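Local structure of GARP domain-containing protein (Trypanosoma brucei brucei TREU927, 6XZ6) at residues Q22-P27 with A139-D144; E149-A154 with E176-L181. The protein acts as a trypanosome receptor for the complement regulator factor H, and increases transmission of the parasite to tsetse flies. All coordinates share one frame; numbering follows the deposited sequence.

Interaction 1 (Q22-P27 with A139-D144); sequences QLRKLP and ATAVAD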
loop_
_atom_site.group_PDB
_atom_site.type_symbol
_atom_site.label_atom_id
_atom_site.label_comp_id
_atom_site.label_asym_id
_atom_site.label_seq_id
_atom_site.Cartn_x
_atom_site.Cartn_y
_atom_site.Cartn_z
ATOM N N GLN A 22 6.160 -7.285 0.965
ATOM C CA GLN A 22 5.487 -6.161 0.283
ATOM C C GLN A 22 4.281 -5.676 1.080
ATOM O O GLN A 22 4.042 -4.471 1.151
ATOM C CB GLN A 22 5.001 -6.591 -1.100
ATOM C CG GLN A 22 6.129 -6.856 -2.065
ATOM C CD GLN A 22 5.622 -7.347 -3.388
ATOM O OE1 GLN A 22 4.472 -7.803 -3.548
ATOM N NE2 GLN A 22 6.475 -7.253 -4.368
ATOM N N LEU A 23 3.506 -6.612 1.656
ATOM C CA LEU A 23 2.317 -6.301 2.461
ATOM C C LEU A 23 2.659 -5.617 3.787
ATOM O O LEU A 23 1.891 -4.799 4.259
ATOM C CB LEU A 23 1.416 -7.554 2.659
ATOM C CG LEU A 23 0.860 -8.206 1.341
ATOM C CD1 LEU A 23 0.173 -9.468 1.620
ATOM C CD2 LEU A 23 -0.096 -7.297 0.623
ATOM N N ARG A 24 3.827 -5.875 4.353
ATOM C CA ARG A 24 4.257 -5.204 5.582
ATOM C C ARG A 24 4.785 -3.792 5.292
ATOM O O ARG A 24 4.670 -2.923 6.149
ATOM C CB ARG A 24 5.301 -6.049 6.305
ATOM C CG ARG A 24 4.754 -7.397 6.716
ATOM C CD ARG A 24 5.879 -8.322 7.053
ATOM N NE ARG A 24 5.421 -9.664 7.415
ATOM C CZ ARG A 24 6.193 -10.746 7.413
ATOM N NH1 ARG A 24 7.466 -10.667 7.035
ATOM N NH2 ARG A 24 5.695 -11.917 7.755
ATOM N N LYS A 25 5.338 -3.561 4.079
ATOM C CA LYS A 25 5.845 -2.270 3.609
ATOM C C LYS A 25 4.744 -1.321 3.216
ATOM O O LYS A 25 4.875 -0.146 3.529
ATOM C CB LYS A 25 6.867 -2.427 2.459
ATOM C CG LYS A 25 7.572 -1.143 1.982
ATOM C CD LYS A 25 8.309 -0.414 3.115
ATOM C CE LYS A 25 9.243 0.648 2.631
ATOM N NZ LYS A 25 9.535 1.631 3.707
ATOM N N LEU A 26 3.675 -1.794 2.534
ATOM C CA LEU A 26 2.543 -0.940 2.107
ATOM C C LEU A 26 2.010 0.038 3.182
ATOM O O LEU A 26 1.845 1.198 2.818
ATOM C CB LEU A 26 1.352 -1.721 1.512
ATOM C CG LEU A 26 1.431 -2.149 0.049
ATOM C CD1 LEU A 26 0.132 -2.838 -0.379
ATOM C CD2 LEU A 26 1.717 -0.981 -0.864
ATOM N N PRO A 27 1.712 -0.333 4.457
ATOM C CA PRO A 27 1.168 0.667 5.400
ATOM C C PRO A 27 2.166 1.762 5.806
ATOM O O PRO A 27 1.764 2.874 6.194
ATOM C CB PRO A 27 0.770 -0.169 6.617
ATOM C CG PRO A 27 0.837 -1.535 6.226
ATOM C CD PRO A 27 1.795 -1.652 5.103
ATOM N N ALA A 139 10.094 -13.912 9.101
ATOM C CA ALA A 139 9.086 -13.677 10.131
ATOM C C ALA A 139 8.726 -12.213 10.244
ATOM O O ALA A 139 7.550 -11.880 10.171
ATOM C CB ALA A 139 9.565 -14.205 11.469
ATOM N N THR A 140 9.722 -11.333 10.341
ATOM C CA THR A 140 9.467 -9.897 10.497
ATOM C C THR A 140 10.000 -9.023 9.331
ATOM O O THR A 140 9.783 -7.807 9.358
ATOM C CB THR A 140 9.979 -9.420 11.855
ATOM O OG1 THR A 140 11.302 -9.935 12.067
ATOM C CG2 THR A 140 9.065 -9.851 12.983
ATOM N N ALA A 141 10.647 -9.638 8.310
ATOM C CA ALA A 141 11.193 -8.949 7.139
ATOM C C ALA A 141 10.147 -8.087 6.418
ATOM O O ALA A 141 8.982 -8.483 6.277
ATOM C CB ALA A 141 11.805 -9.952 6.173
ATOM N N VAL A 142 10.585 -6.885 5.999
ATOM C CA VAL A 142 9.805 -5.854 5.298
ATOM C C VAL A 142 10.566 -5.515 4.003
ATOM O O VAL A 142 11.802 -5.502 4.014
ATOM C CB VAL A 142 9.622 -4.600 6.197
ATOM C CG1 VAL A 142 8.730 -3.567 5.530
ATOM C CG2 VAL A 142 9.049 -4.979 7.551
ATOM N N ALA A 143 9.837 -5.274 2.886
ATOM C CA ALA A 143 10.436 -4.951 1.589
ATOM C C ALA A 143 11.028 -3.578 1.648
ATOM O O ALA A 143 10.536 -2.742 2.386
ATOM C CB ALA A 143 9.385 -4.995 0.486
ATOM N N ASP A 144 12.067 -3.334 0.848
ATOM C CA ASP A 144 12.711 -2.038 0.772
ATOM C C ASP A 144 11.819 -1.003 0.104
ATOM O O ASP A 144 11.811 0.139 0.514
ATOM C CB ASP A 144 14.084 -2.168 0.095
ATOM C CG ASP A 144 15.092 -2.939 0.936
ATOM O OD1 ASP A 144 15.258 -2.598 2.127
ATOM O OD2 ASP A 144 15.711 -3.885 0.404
HETATM O O HOH W 1 11.478 -0.861 4.595
#

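Interaction 2 (E149-A154 with E176-L181); sequences EALTRA and EAANKL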
loop_
_atom_site.group_PDB
_atom_site.type_symbol
_atom_site.label_atom_id
_atom_site.label_comp_id
_atom_site.label_asym_id
_atom_site.label_seq_id
_atom_site.Cartn_x
_atom_site.Cartn_y
_atom_site.Cartn_z
ATOM N N GLU A 149 4.439 -2.478 -10.292
ATOM C CA GLU A 149 4.994 -3.582 -11.085
ATOM C C GLU A 149 5.516 -4.719 -10.204
ATOM O O GLU A 149 5.392 -5.883 -10.595
ATOM C CB GLU A 149 6.118 -3.099 -12.037
ATOM C CG GLU A 149 5.880 -1.740 -12.707
ATOM C CD GLU A 149 6.314 -0.505 -11.923
ATOM O OE1 GLU A 149 7.536 -0.357 -11.676
ATOM O OE2 GLU A 149 5.436 0.316 -11.557
ATOM N N ALA A 150 6.123 -4.395 -9.039
ATOM C CA ALA A 150 6.641 -5.400 -8.096
ATOM C C ALA A 150 5.483 -6.130 -7.440
ATOM O O ALA A 150 5.563 -7.337 -7.232
ATOM C CB ALA A 150 7.503 -4.745 -7.030
ATOM N N LEU A 151 4.405 -5.406 -7.125
ATOM C CA LEU A 151 3.203 -5.968 -6.534
ATOM C C LEU A 151 2.564 -7.019 -7.459
ATOM O O LEU A 151 2.285 -8.112 -6.979
ATOM C CB LEU A 151 2.219 -4.831 -6.198
ATOM C CG LEU A 151 1.197 -5.029 -5.094
ATOM C CD1 LEU A 151 1.841 -5.414 -3.770
ATOM C CD2 LEU A 151 0.456 -3.760 -4.881
ATOM N N THR A 152 2.377 -6.732 -8.773
ATOM C CA THR A 152 1.756 -7.658 -9.742
ATOM C C THR A 152 2.671 -8.824 -10.098
ATOM O O THR A 152 2.185 -9.940 -10.301
ATOM C CB THR A 152 1.244 -6.938 -11.014
ATOM O OG1 THR A 152 2.327 -6.280 -11.677
ATOM C CG2 THR A 152 0.162 -5.940 -10.738
ATOM N N ARG A 153 3.989 -8.572 -10.207
ATOM C CA ARG A 153 4.980 -9.609 -10.534
ATOM C C ARG A 153 4.962 -10.716 -9.475
ATOM O O ARG A 153 4.835 -11.897 -9.814
ATOM C CB ARG A 153 6.367 -8.995 -10.650
ATOM C CG ARG A 153 7.344 -9.808 -11.479
ATOM C CD ARG A 153 8.792 -9.437 -11.229
ATOM N NE ARG A 153 9.059 -9.348 -9.798
ATOM C CZ ARG A 153 9.496 -8.256 -9.195
ATOM N NH1 ARG A 153 9.784 -7.169 -9.904
ATOM N NH2 ARG A 153 9.660 -8.238 -7.880
ATOM N N ALA A 154 5.003 -10.324 -8.199
ATOM C CA ALA A 154 4.965 -11.236 -7.077
ATOM C C ALA A 154 3.597 -11.964 -6.990
ATOM O O ALA A 154 3.551 -13.133 -6.574
ATOM C CB ALA A 154 5.265 -10.476 -5.798
ATOM N N GLU A 176 -5.791 -4.685 -8.595
ATOM C CA GLU A 176 -6.549 -3.509 -8.167
ATOM C C GLU A 176 -5.680 -2.606 -7.295
ATOM O O GLU A 176 -5.744 -1.392 -7.436
ATOM C CB GLU A 176 -7.797 -3.921 -7.374
ATOM C CG GLU A 176 -9.084 -3.829 -8.166
ATOM C CD GLU A 176 -9.816 -5.146 -8.366
ATOM O OE1 GLU A 176 -10.335 -5.706 -7.370
ATOM O OE2 GLU A 176 -9.878 -5.614 -9.528
ATOM N N ALA A 177 -4.871 -3.199 -6.398
ATOM C CA ALA A 177 -3.984 -2.494 -5.477
ATOM C C ALA A 177 -2.793 -1.871 -6.190
ATOM O O ALA A 177 -2.362 -0.793 -5.794
ATOM C CB ALA A 177 -3.516 -3.434 -4.398
ATOM N N ALA A 178 -2.270 -2.525 -7.249
ATOM C CA ALA A 178 -1.205 -1.961 -8.064
ATOM C C ALA A 178 -1.731 -0.678 -8.743
ATOM O O ALA A 178 -1.001 0.304 -8.787
ATOM C CB ALA A 178 -0.749 -2.962 -9.101
ATOM N N ASN A 179 -3.015 -0.646 -9.189
ATOM C CA ASN A 179 -3.606 0.569 -9.780
ATOM C C ASN A 179 -3.829 1.664 -8.725
ATOM O O ASN A 179 -3.615 2.842 -9.000
ATOM C CB ASN A 179 -4.911 0.265 -10.551
ATOM C CG ASN A 179 -4.717 -0.601 -11.780
ATOM O OD1 ASN A 179 -3.697 -0.521 -12.488
ATOM N ND2 ASN A 179 -5.697 -1.454 -12.069
ATOM N N LYS A 180 -4.268 1.279 -7.532
ATOM C CA LYS A 180 -4.493 2.201 -6.433
ATOM C C LYS A 180 -3.153 2.801 -5.965
ATOM O O LYS A 180 -3.097 3.975 -5.625
ATOM C CB LYS A 180 -5.217 1.486 -5.284
ATOM C CG LYS A 180 -6.664 1.883 -5.149
ATOM C CD LYS A 180 -7.628 0.825 -5.592
ATOM C CE LYS A 180 -9.038 1.366 -5.649
ATOM N NZ LYS A 180 -9.981 0.381 -6.238
ATOM N N LEU A 181 -2.073 2.010 -5.989
ATOM C CA LEU A 181 -0.736 2.453 -5.613
ATOM C C LEU A 181 -0.190 3.437 -6.645
ATOM O O LEU A 181 0.439 4.403 -6.252
ATOM C CB LEU A 181 0.196 1.237 -5.404
ATOM C CG LEU A 181 1.636 1.481 -4.929
ATOM C CD1 LEU A 181 1.691 2.300 -3.631
ATOM C CD2 LEU A 181 2.340 0.177 -4.721
#

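Interaction 1 (Q22-P27 with A139-D144)
Arg24 reaches across from its helix and lays its guanidinium group against the backbone of Ala139 to Ala141. Arg24 NH1 donates to Ala141 O at 2.8 Å in a nearly straight bond (163°). The acceptor lies almost in the guanidinium plane and is met on a lone pair in its own carbonyl plane. Ala139 O instead sits over a face of the group, 3.3 Å from Arg24 CZ, where N-H bonds do not point, so that approach is electrostatic at most. Arginine suits this place because its other N-H groups can serve further partners: NE forms a salt bridge with Glu112, NH2 bonds to Ser116 OG, and NH1 also reaches Cys138 O. Cys138 is disulfide-bonded to Cys17 of helix 4-61, so the loop between helices 129-137 and 148-161 is tied covalently to the long helix on which it lies in this helical bundle. Farther along, Val142 crosses Lys25 at about a right angle, its CG1 3.8 Å from Lys25 CB, and its CG2 packs against Arg24 CB. Lys25 has CG anti to its backbone N (chi1 -174°) and bends at the next bond, which carries CG and CD past Ala143 O, with CD 3.3 Å from that oxygen. A water donates to Ala143 O at 3.1 Å and accepts a weak bond from Lys25 NZ. The small methyl of Ala143 allows close backbone approach: its CB rests 4.0 Å from Gln22 N, while a backbone hydrogen bond joins Ala143 to Lys21.

Interaction 2 (E149-A154 with E176-L181)
Ala177 and Leu151 open the contact, the alanine CB lying 4.0 Å from Leu151 CD2. With a single methyl, Ala177 fits between two neighbours, since its side chain also touches Leu104 and Phe107 of helix 67-125.

Ala178 comes next and points its CB toward the 149-154 segment. This is where the backbones draw together, Leu151 CA standing 6.2 Å from Ala178 CA, and the single methyl of alanine suits so close a spacing. Two side chains divide the alanine between them. Leu151 CD2 rests over its backbone, 3.8 Å from Ala178 N, while Thr152 CG2 meets Ala178 CB methyl to methyl at 3.5 Å. The torsion of Thr152 (chi1 60°) explains this division of labour: OG1 turns back to its own helix, making a weak hydrogen bond to Glu149 O at 3.3 Å, and CG2 is left to face the partner. Threonine suits the place because its methyl packs across the contact while its hydroxyl stays on its own helix.

One turn on, Leu181 points toward the partner helix, and its CD2 lies 4.4 Å from Leu151 CD2, a looser branch-to-branch contact. Leu151 CD2 thus serves Ala177, Ala178 and Leu181 in turn, with CG anti to the backbone N (chi1 -154°), a setting that carries CD2 toward the 176-181 segment. Leu181 also packs on Leu29 of helix 4-61, and both leucines touch Val146.

The segment axes approach to 8.8 Å and run 173° apart, an almost exactly antiparallel pair. Helices 148-161 and 165-208, connected by a short turn, form an alanine-rich antiparallel helical hairpin within the elongated bundle.

The centres of interactions 1 and 2 are 14 Å apart, and the two meet through helix segment 22-27, which has the loop 139-144 on one flank and the hairpin helices on another. Gln22 makes the polar connection: its NE2 probably donates to Ala150 O at 3.0 Å, and its OE1 packs near Leu151 and Ala154. A second, apolar link joins Leu26 CD2 to Leu181 CD2 at 4.1 Å. The loop that holds 139-144 runs on, after three more residues, into helix 148-161, so the surface contact comes just before the buried one along the chain. Neither is touched by the other protein chain of the assembly, presumably the factor H domain, so neither takes a direct part in that interface.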